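Local coordinates for pyridoxamine 5'-phosphate oxidase-related, FMN-binding protein (Mycobacterium smegmatis, PDB 6ECI) that binds flavin-adenine dinucleotide and probably sequesters it, helping to protect mycobacteria against hypoxic and oxidative stress, at residues Phe35-Val40 with Val65-Asp70; Phe48-Ala51 with Leu56-Ala59. All blocks are in the same frame, centred on the assembly; numbering follows the deposited sequence.

Contact 1 of 2, residues Phe35-Val40 with Val65-Asp70; sequences FPINFV and VLFEAD. With FAD (flavin-adenine dinucleotide), chain U.
Phe67 drives the edge of its ring into the face of Phe39 in a T-shaped stack, with centroids 4.7 Å apart and planes at 71°. Its leading atom, Phe67 CZ, sits 3.4 Å above the Phe39 ring plane and over the ring centre. Phe67 CG lies anti to the backbone N (chi1 175°), which lays the ring beside its own carbonyl carbon, leaning toward the C-terminal end of the strand and onto Phe39. Ile37 meets the Phe67 ring at its edge, near the ring plane, and Ile37 CD1 is 3.7 Å from Phe67 CE1. Ala69 is short enough to fit beside the stack, and its CB lies 4.1 Å from Phe39 CZ. Strands 31-41 and 64-72 each pair with strand 21-28 rather than with each other. Within the curled antiparallel sheet, consistent with the split beta-barrel of FMN-binding oxidases, the axes of the two segments approach to 9.0 Å at 67°, and bulky apolar side chains fill the gap. Pro36 and Asn38 point away from segment 65-70. Asn38 N donates to FAD O4 at 3.1 Å, while the side-chain amide gives ND2 to Ala20 O and takes Leu104 N at OD1. The Pro36 ring, with no N-H, packs against the cofactor, its CB 4.1 Å from FAD C7 and its CD near O2' and N6A. Glu68 pairs with its own chain's Arg23, Asp70 with Arg23 of the second subunit.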
loop_
_atom_site.group_PDB
_atom_site.type_symbol
_atom_site.label_atom_id
_atom_site.label_comp_id
_atom_site.label_asym_id
_atom_site.label_seq_id
_atom_site.Cartn_x
_atom_site.Cartn_y
_atom_site.Cartn_z
ATOM N N PHE B 35 0.595 -2.068 -6.597
ATOM C CA PHE B 35 0.612 -3.522 -6.752
ATOM C C PHE B 35 0.981 -4.174 -5.427
ATOM O O PHE B 35 2.158 -4.147 -5.026
ATOM C CB PHE B 35 1.597 -3.942 -7.836
ATOM C CG PHE B 35 1.385 -3.256 -9.153
ATOM C CD1 PHE B 35 1.960 -2.021 -9.409
ATOM C CD2 PHE B 35 0.624 -3.854 -10.144
ATOM C CE1 PHE B 35 1.766 -1.391 -10.623
ATOM C CE2 PHE B 35 0.432 -3.228 -11.362
ATOM C CZ PHE B 35 1.002 -1.996 -11.601
ATOM N N PRO B 36 0.020 -4.761 -4.717
ATOM C CA PRO B 36 0.369 -5.552 -3.530
ATOM C C PRO B 36 1.238 -6.737 -3.922
ATOM O O PRO B 36 0.959 -7.438 -4.899
ATOM C CB PRO B 36 -0.993 -5.999 -2.985
ATOM C CG PRO B 36 -1.971 -5.023 -3.554
ATOM C CD PRO B 36 -1.434 -4.658 -4.907
ATOM N N ILE B 37 2.312 -6.950 -3.169
ATOM C CA ILE B 37 3.253 -8.023 -3.463
ATOM C C ILE B 37 3.637 -8.730 -2.173
ATOM O O ILE B 37 3.770 -8.103 -1.117
ATOM C CB ILE B 37 4.521 -7.510 -4.179
ATOM C CG1 ILE B 37 5.182 -6.388 -3.374
ATOM C CG2 ILE B 37 4.202 -7.061 -5.596
ATOM C CD1 ILE B 37 6.668 -6.245 -3.642
ATOM N N ASN B 38 3.805 -10.045 -2.268
ATOM C CA ASN B 38 4.473 -10.814 -1.231
ATOM C C ASN B 38 5.977 -10.610 -1.379
ATOM O O ASN B 38 6.507 -10.662 -2.492
ATOM C CB ASN B 38 4.092 -12.290 -1.354
ATOM C CG ASN B 38 4.846 -13.181 -0.390
ATOM O OD1 ASN B 38 5.188 -14.315 -0.722
ATOM N ND2 ASN B 38 5.110 -12.674 0.808
ATOM N N PHE B 39 6.658 -10.348 -0.265
ATOM C CA PHE B 39 8.053 -9.933 -0.316
ATOM C C PHE B 39 8.812 -10.486 0.882
ATOM O O PHE B 39 8.224 -10.836 1.909
ATOM C CB PHE B 39 8.180 -8.407 -0.330
ATOM C CG PHE B 39 8.032 -7.777 1.031
ATOM C CD1 PHE B 39 6.771 -7.544 1.567
ATOM C CD2 PHE B 39 9.147 -7.428 1.776
ATOM C CE1 PHE B 39 6.626 -6.969 2.823
ATOM C CE2 PHE B 39 9.010 -6.856 3.031
ATOM C CZ PHE B 39 7.745 -6.625 3.554
ATOM N N VAL B 40 10.138 -10.556 0.734
ATOM C CA VAL B 40 11.057 -10.699 1.856
ATOM C C VAL B 40 12.209 -9.727 1.659
ATOM O O VAL B 40 12.487 -9.264 0.549
ATOM C CB VAL B 40 11.609 -12.133 2.038
ATOM C CG1 VAL B 40 10.502 -13.155 1.974
ATOM C CG2 VAL B 40 12.677 -12.432 1.002
ATOM N N VAL B 65 10.400 2.920 -8.531
ATOM C CA VAL B 65 9.201 2.456 -7.852
ATOM C C VAL B 65 9.249 2.863 -6.387
ATOM O O VAL B 65 10.313 3.096 -5.809
ATOM C CB VAL B 65 9.016 0.927 -7.961
ATOM C CG1 VAL B 65 8.954 0.490 -9.418
ATOM C CG2 VAL B 65 10.128 0.200 -7.209
ATOM N N LEU B 66 8.063 2.944 -5.794
ATOM C CA LEU B 66 7.900 3.033 -4.352
ATOM C C LEU B 66 7.551 1.658 -3.800
ATOM O O LEU B 66 6.772 0.915 -4.405
ATOM C CB LEU B 66 6.799 4.029 -3.983
ATOM C CG LEU B 66 7.168 5.508 -4.016
ATOM C CD1 LEU B 66 5.947 6.364 -3.754
ATOM C CD2 LEU B 66 8.222 5.768 -2.976
ATOM N N PHE B 67 8.140 1.313 -2.661
ATOM C CA PHE B 67 7.736 0.135 -1.908
ATOM C C PHE B 67 7.335 0.560 -0.506
ATOM O O PHE B 67 8.059 1.316 0.149
ATOM C CB PHE B 67 8.840 -0.912 -1.825
ATOM C CG PHE B 67 8.483 -2.081 -0.954
ATOM C CD1 PHE B 67 7.688 -3.103 -1.443
ATOM C CD2 PHE B 67 8.925 -2.150 0.356
ATOM C CE1 PHE B 67 7.351 -4.177 -0.648
ATOM C CE2 PHE B 67 8.589 -3.222 1.157
ATOM C CZ PHE B 67 7.799 -4.238 0.655
ATOM N N GLU B 68 6.195 0.063 -0.045
ATOM C CA GLU B 68 5.712 0.401 1.281
ATOM C C GLU B 68 5.163 -0.845 1.957
ATOM O O GLU B 68 4.630 -1.747 1.306
ATOM C CB GLU B 68 4.639 1.495 1.226
ATOM C CG GLU B 68 4.304 2.100 2.573
ATOM C CD GLU B 68 3.132 1.415 3.243
ATOM O OE1 GLU B 68 2.477 0.579 2.586
ATOM O OE2 GLU B 68 2.866 1.717 4.426
ATOM N N ALA B 69 5.325 -0.885 3.276
ATOM C CA ALA B 69 4.737 -1.906 4.126
ATOM C C ALA B 69 4.552 -1.297 5.509
ATOM O O ALA B 69 5.301 -0.401 5.909
ATOM C CB ALA B 69 5.606 -3.164 4.186
ATOM N N ASP B 70 3.538 -1.770 6.230
ATOM C CA ASP B 70 3.211 -1.185 7.522
ATOM C C ASP B 70 2.585 -2.248 8.414
ATOM O O ASP B 70 2.355 -3.385 7.995
ATOM C CB ASP B 70 2.285 0.027 7.358
ATOM C CG ASP B 70 1.066 -0.273 6.508
ATOM O OD1 ASP B 70 0.416 -1.313 6.734
ATOM O OD2 ASP B 70 0.742 0.546 5.622
HETATM P PA FAD U . -4.476 -5.375 -14.962
HETATM O O1A FAD U . -5.402 -6.261 -15.712
HETATM O O2A FAD U . -3.421 -4.650 -15.804
HETATM O O5B FAD U . -5.255 -4.316 -14.089
HETATM C C5B FAD U . -6.353 -3.553 -14.629
HETATM C C4B FAD U . -6.983 -2.783 -13.496
HETATM O O4B FAD U . -7.357 -3.699 -12.448
HETATM C C3B FAD U . -6.070 -1.771 -12.816
HETATM O O3B FAD U . -6.075 -0.526 -13.505
HETATM C C2B FAD U . -6.689 -1.655 -11.418
HETATM O O2B FAD U . -7.719 -0.677 -11.336
HETATM C C1B FAD U . -7.243 -3.066 -11.185
HETATM N N9A FAD U . -6.388 -3.881 -10.333
HETATM C C8A FAD U . -5.254 -4.556 -10.701
HETATM N N7A FAD U . -4.669 -5.197 -9.719
HETATM C C5A FAD U . -5.475 -4.915 -8.620
HETATM C C6A FAD U . -5.398 -5.301 -7.270
HETATM N N6A FAD U . -4.440 -6.083 -6.769
HETATM N N1A FAD U . -6.365 -4.849 -6.439
HETATM C C2A FAD U . -7.330 -4.073 -6.935
HETATM N N3A FAD U . -7.500 -3.643 -8.186
HETATM C C4A FAD U . -6.530 -4.107 -8.989
HETATM N N1 FAD U . 1.577 -10.216 -8.206
HETATM C C2 FAD U . 2.880 -10.591 -8.350
HETATM O O2 FAD U . 3.437 -10.578 -9.453
HETATM N N3 FAD U . 3.601 -10.999 -7.241
HETATM C C4 FAD U . 3.130 -11.071 -5.945
HETATM O O4 FAD U . 3.870 -11.451 -5.040
HETATM C C4X FAD U . 1.742 -10.669 -5.804
HETATM N N5 FAD U . 1.210 -10.705 -4.612
HETATM C C5X FAD U . -0.116 -10.318 -4.479
HETATM C C6 FAD U . -0.701 -10.349 -3.215
HETATM C C7 FAD U . -2.027 -9.971 -3.029
HETATM C C7M FAD U . -2.625 -10.019 -1.648
HETATM C C8 FAD U . -2.788 -9.547 -4.132
HETATM C C8M FAD U . -4.226 -9.137 -3.964
HETATM C C9 FAD U . -2.208 -9.516 -5.396
HETATM C C9A FAD U . -0.882 -9.895 -5.575
HETATM N N10 FAD U . -0.265 -9.872 -6.842
HETATM C C10 FAD U . 1.047 -10.253 -6.993
HETATM C "C1'" FAD U . -1.010 -9.438 -8.030
HETATM C "C2'" FAD U . -0.601 -8.053 -8.514
HETATM O "O2'" FAD U . -1.332 -7.048 -7.810
HETATM C "C3'" FAD U . -0.877 -7.943 -10.014
HETATM O "O3'" FAD U . 0.326 -7.649 -10.715
HETATM C "C4'" FAD U . -1.924 -6.887 -10.345
HETATM O "O4'" FAD U . -3.196 -7.430 -9.994
HETATM C "C5'" FAD U . -1.879 -6.434 -11.791
HETATM O "O5'" FAD U . -2.056 -7.578 -12.650
HETATM P P FAD U . -2.765 -7.451 -14.053
HETATM O O1P FAD U . -3.645 -8.683 -14.290
HETATM O O2P FAD U . -1.792 -7.168 -15.131
HETATM O O3P FAD U . -3.721 -6.204 -13.841
#

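Contact 2 of 2, residues Phe48-Ala51 with Leu56-Ala59; sequences FRTA and LVSA. With FAD (flavin-adenine dinucleotide), chain U.
Arg49 O receives the N-H of FAD N3 at 2.9 Å in a nearly straight bond, with an angle of 171° at the hydrogen. Two residues on, Ala51 N donates to FAD O2 at 3.1 Å, so the pyrimidine end of the flavin is read by main-chain groups where strand 46-49 runs out into a loop. Because the backbone does this work, the side chains are left for other tasks: Arg49 turns away from helix 55-60, gives NH1 to Lys111 O and forms a cation-pi pair with Trp106. Thr50, between the two flavin-binding residues, faces the helix with both branches. Its OG1 lies 3.4 Å from Leu56 CD2, and Thr50 CG2 meets Val57 CG2 at 3.5 Å, so a beta-branched residue can serve two partners at once. Leu56 places its CG anti to the backbone N (chi1 171°), which carries the isopropyl end off the helix toward strand and cofactor. There Leu56 CD2 stands 3.4 Å from FAD O2, and on the strand side the same methyl is 4.0 Å from Phe48 CE2. Nearer the helix, Leu56 CB touches the ribityl hydroxyl FAD O3' at 3.4 Å. Phe48 also packs on Val115 and Val117 of strand 114-119, so its ring joins Leu56 to the hydrophobic interior. Ala51, small enough to stay beside the flavin, has its carbonyl oxygen bound by Thr54 OG1. Through Leu56 the start of the helix touches the ribityl chain, while main-chain groups hold the pyrimidine ring, one wall of a flavin site consistent with the split beta-barrel.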
loop_
_atom_site.group_PDB
_atom_site.type_symbol
_atom_site.label_atom_id
_atom_site.label_comp_id
_atom_site.label_asym_id
_atom_site.label_seq_id
_atom_site.Cartn_x
_atom_site.Cartn_y
_atom_site.Cartn_z
ATOM N N PHE B 48 10.953 -9.951 -4.419
ATOM C CA PHE B 48 9.632 -10.496 -4.688
ATOM C C PHE B 48 9.654 -11.228 -6.021
ATOM O O PHE B 48 10.584 -11.089 -6.820
ATOM C CB PHE B 48 8.557 -9.404 -4.683
ATOM C CG PHE B 48 8.712 -8.380 -5.774
ATOM C CD1 PHE B 48 9.635 -7.353 -5.654
ATOM C CD2 PHE B 48 7.913 -8.428 -6.904
ATOM C CE1 PHE B 48 9.767 -6.401 -6.649
ATOM C CE2 PHE B 48 8.040 -7.479 -7.902
ATOM C CZ PHE B 48 8.967 -6.464 -7.773
ATOM N N ARG B 49 8.616 -12.026 -6.246
ATOM C CA ARG B 49 8.425 -12.739 -7.496
ATOM C C ARG B 49 7.323 -12.071 -8.303
ATOM O O ARG B 49 6.388 -11.485 -7.750
ATOM C CB ARG B 49 8.082 -14.212 -7.252
ATOM C CG ARG B 49 9.312 -15.098 -7.175
ATOM C CD ARG B 49 9.016 -16.517 -6.711
ATOM N NE ARG B 49 7.605 -16.891 -6.785
ATOM C CZ ARG B 49 7.040 -17.464 -7.844
ATOM N NH1 ARG B 49 7.764 -17.720 -8.926
ATOM N NH2 ARG B 49 5.753 -17.783 -7.825
ATOM N N THR B 50 7.450 -12.157 -9.619
ATOM C CA THR B 50 6.539 -11.502 -10.540
ATOM C C THR B 50 5.904 -12.549 -11.442
ATOM O O THR B 50 6.550 -13.532 -11.821
ATOM C CB THR B 50 7.278 -10.426 -11.354
ATOM O OG1 THR B 50 6.699 -9.140 -11.096
ATOM C CG2 THR B 50 7.240 -10.720 -12.845
ATOM N N ALA B 51 4.624 -12.357 -11.743
ATOM C CA ALA B 51 3.895 -13.253 -12.627
ATOM C C ALA B 51 4.023 -12.742 -14.054
ATOM O O ALA B 51 3.916 -11.537 -14.302
ATOM C CB ALA B 51 2.426 -13.357 -12.213
ATOM N N LEU B 56 2.369 -5.654 -13.643
ATOM C CA LEU B 56 3.442 -5.328 -12.706
ATOM C C LEU B 56 4.803 -5.413 -13.384
ATOM O O LEU B 56 5.691 -4.592 -13.122
ATOM C CB LEU B 56 3.382 -6.266 -11.499
ATOM C CG LEU B 56 4.533 -6.254 -10.482
ATOM C CD1 LEU B 56 4.723 -4.881 -9.852
ATOM C CD2 LEU B 56 4.306 -7.315 -9.412
ATOM N N VAL B 57 4.979 -6.405 -14.261
ATOM C CA VAL B 57 6.224 -6.553 -15.014
ATOM C C VAL B 57 6.527 -5.278 -15.785
ATOM O O VAL B 57 7.578 -4.650 -15.606
ATOM C CB VAL B 57 6.134 -7.762 -15.962
ATOM C CG1 VAL B 57 7.507 -8.137 -16.494
ATOM C CG2 VAL B 57 5.472 -8.939 -15.270
ATOM N N SER B 58 5.598 -4.876 -16.655
ATOM C CA SER B 58 5.827 -3.721 -17.514
ATOM C C SER B 58 5.928 -2.424 -16.719
ATOM O O SER B 58 6.631 -1.498 -17.137
ATOM C CB SER B 58 4.709 -3.624 -18.552
ATOM O OG SER B 58 4.897 -2.509 -19.403
ATOM N N ALA B 59 5.248 -2.338 -15.576
ATOM C CA ALA B 59 5.148 -1.074 -14.855
ATOM C C ALA B 59 6.320 -0.827 -13.912
ATOM O O ALA B 59 6.775 0.314 -13.781
ATOM C CB ALA B 59 3.836 -1.017 -14.068
HETATM P PA FAD U . -4.476 -5.375 -14.962
HETATM O O1A FAD U . -5.402 -6.261 -15.712
HETATM O O2A FAD U . -3.421 -4.650 -15.804
HETATM O O5B FAD U . -5.255 -4.316 -14.089
HETATM C C5B FAD U . -6.353 -3.553 -14.629
HETATM C C4B FAD U . -6.983 -2.783 -13.496
HETATM O O4B FAD U . -7.357 -3.699 -12.448
HETATM C C3B FAD U . -6.070 -1.771 -12.816
HETATM O O3B FAD U . -6.075 -0.526 -13.505
HETATM C C2B FAD U . -6.689 -1.655 -11.418
HETATM O O2B FAD U . -7.719 -0.677 -11.336
HETATM C C1B FAD U . -7.243 -3.066 -11.185
HETATM N N9A FAD U . -6.388 -3.881 -10.333
HETATM C C8A FAD U . -5.254 -4.556 -10.701
HETATM N N7A FAD U . -4.669 -5.197 -9.719
HETATM C C5A FAD U . -5.475 -4.915 -8.620
HETATM C C6A FAD U . -5.398 -5.301 -7.270
HETATM N N6A FAD U . -4.440 -6.083 -6.769
HETATM N N1A FAD U . -6.365 -4.849 -6.439
HETATM C C2A FAD U . -7.330 -4.073 -6.935
HETATM N N3A FAD U . -7.500 -3.643 -8.186
HETATM C C4A FAD U . -6.530 -4.107 -8.989
HETATM N N1 FAD U . 1.577 -10.216 -8.206
HETATM C C2 FAD U . 2.880 -10.591 -8.350
HETATM O O2 FAD U . 3.437 -10.578 -9.453
HETATM N N3 FAD U . 3.601 -10.999 -7.241
HETATM C C4 FAD U . 3.130 -11.071 -5.945
HETATM O O4 FAD U . 3.870 -11.451 -5.040
HETATM C C4X FAD U . 1.742 -10.669 -5.804
HETATM N N5 FAD U . 1.210 -10.705 -4.612
HETATM C C5X FAD U . -0.116 -10.318 -4.479
HETATM C C6 FAD U . -0.701 -10.349 -3.215
HETATM C C7 FAD U . -2.027 -9.971 -3.029
HETATM C C7M FAD U . -2.625 -10.019 -1.648
HETATM C C8 FAD U . -2.788 -9.547 -4.132
HETATM C C8M FAD U . -4.226 -9.137 -3.964
HETATM C C9 FAD U . -2.208 -9.516 -5.396
HETATM C C9A FAD U . -0.882 -9.895 -5.575
HETATM N N10 FAD U . -0.265 -9.872 -6.842
HETATM C C10 FAD U . 1.047 -10.253 -6.993
HETATM C "C1'" FAD U . -1.010 -9.438 -8.030
HETATM C "C2'" FAD U . -0.601 -8.053 -8.514
HETATM O "O2'" FAD U . -1.332 -7.048 -7.810
HETATM C "C3'" FAD U . -0.877 -7.943 -10.014
HETATM O "O3'" FAD U . 0.326 -7.649 -10.715
HETATM C "C4'" FAD U . -1.924 -6.887 -10.345
HETATM O "O4'" FAD U . -3.196 -7.430 -9.994
HETATM C "C5'" FAD U . -1.879 -6.434 -11.791
HETATM O "O5'" FAD U . -2.056 -7.578 -12.650
HETATM P P FAD U . -2.765 -7.451 -14.053
HETATM O O1P FAD U . -3.645 -8.683 -14.290
HETATM O O2P FAD U . -1.792 -7.168 -15.131
HETATM O O3P FAD U . -3.721 -6.204 -13.841
#

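How the contacts relate
Contact 2 is nested in the chain loop that contact 1 closes, and the two centres lie 12 Å apart. Strands 31-41 and 46-49 are neighbours in one sheet, which lets them share side chains: Ile37 CD1, the methyl that meets Phe67, also comes to 3.6 Å from Phe48 CG. Ile37 CG2 and Phe35 CG each lie 3.8 Å from a Leu56 methyl, CD2 and CD1 respectively, so helix 55-60 rests on the strand of contact 1. Both contacts hold the same FAD molecule: segment 35-40 takes O4, segment 48-51 takes N3 and O2. Ser79 and Thr123 of the second subunit bind this cofactor too, making the pocket a feature of the dimer.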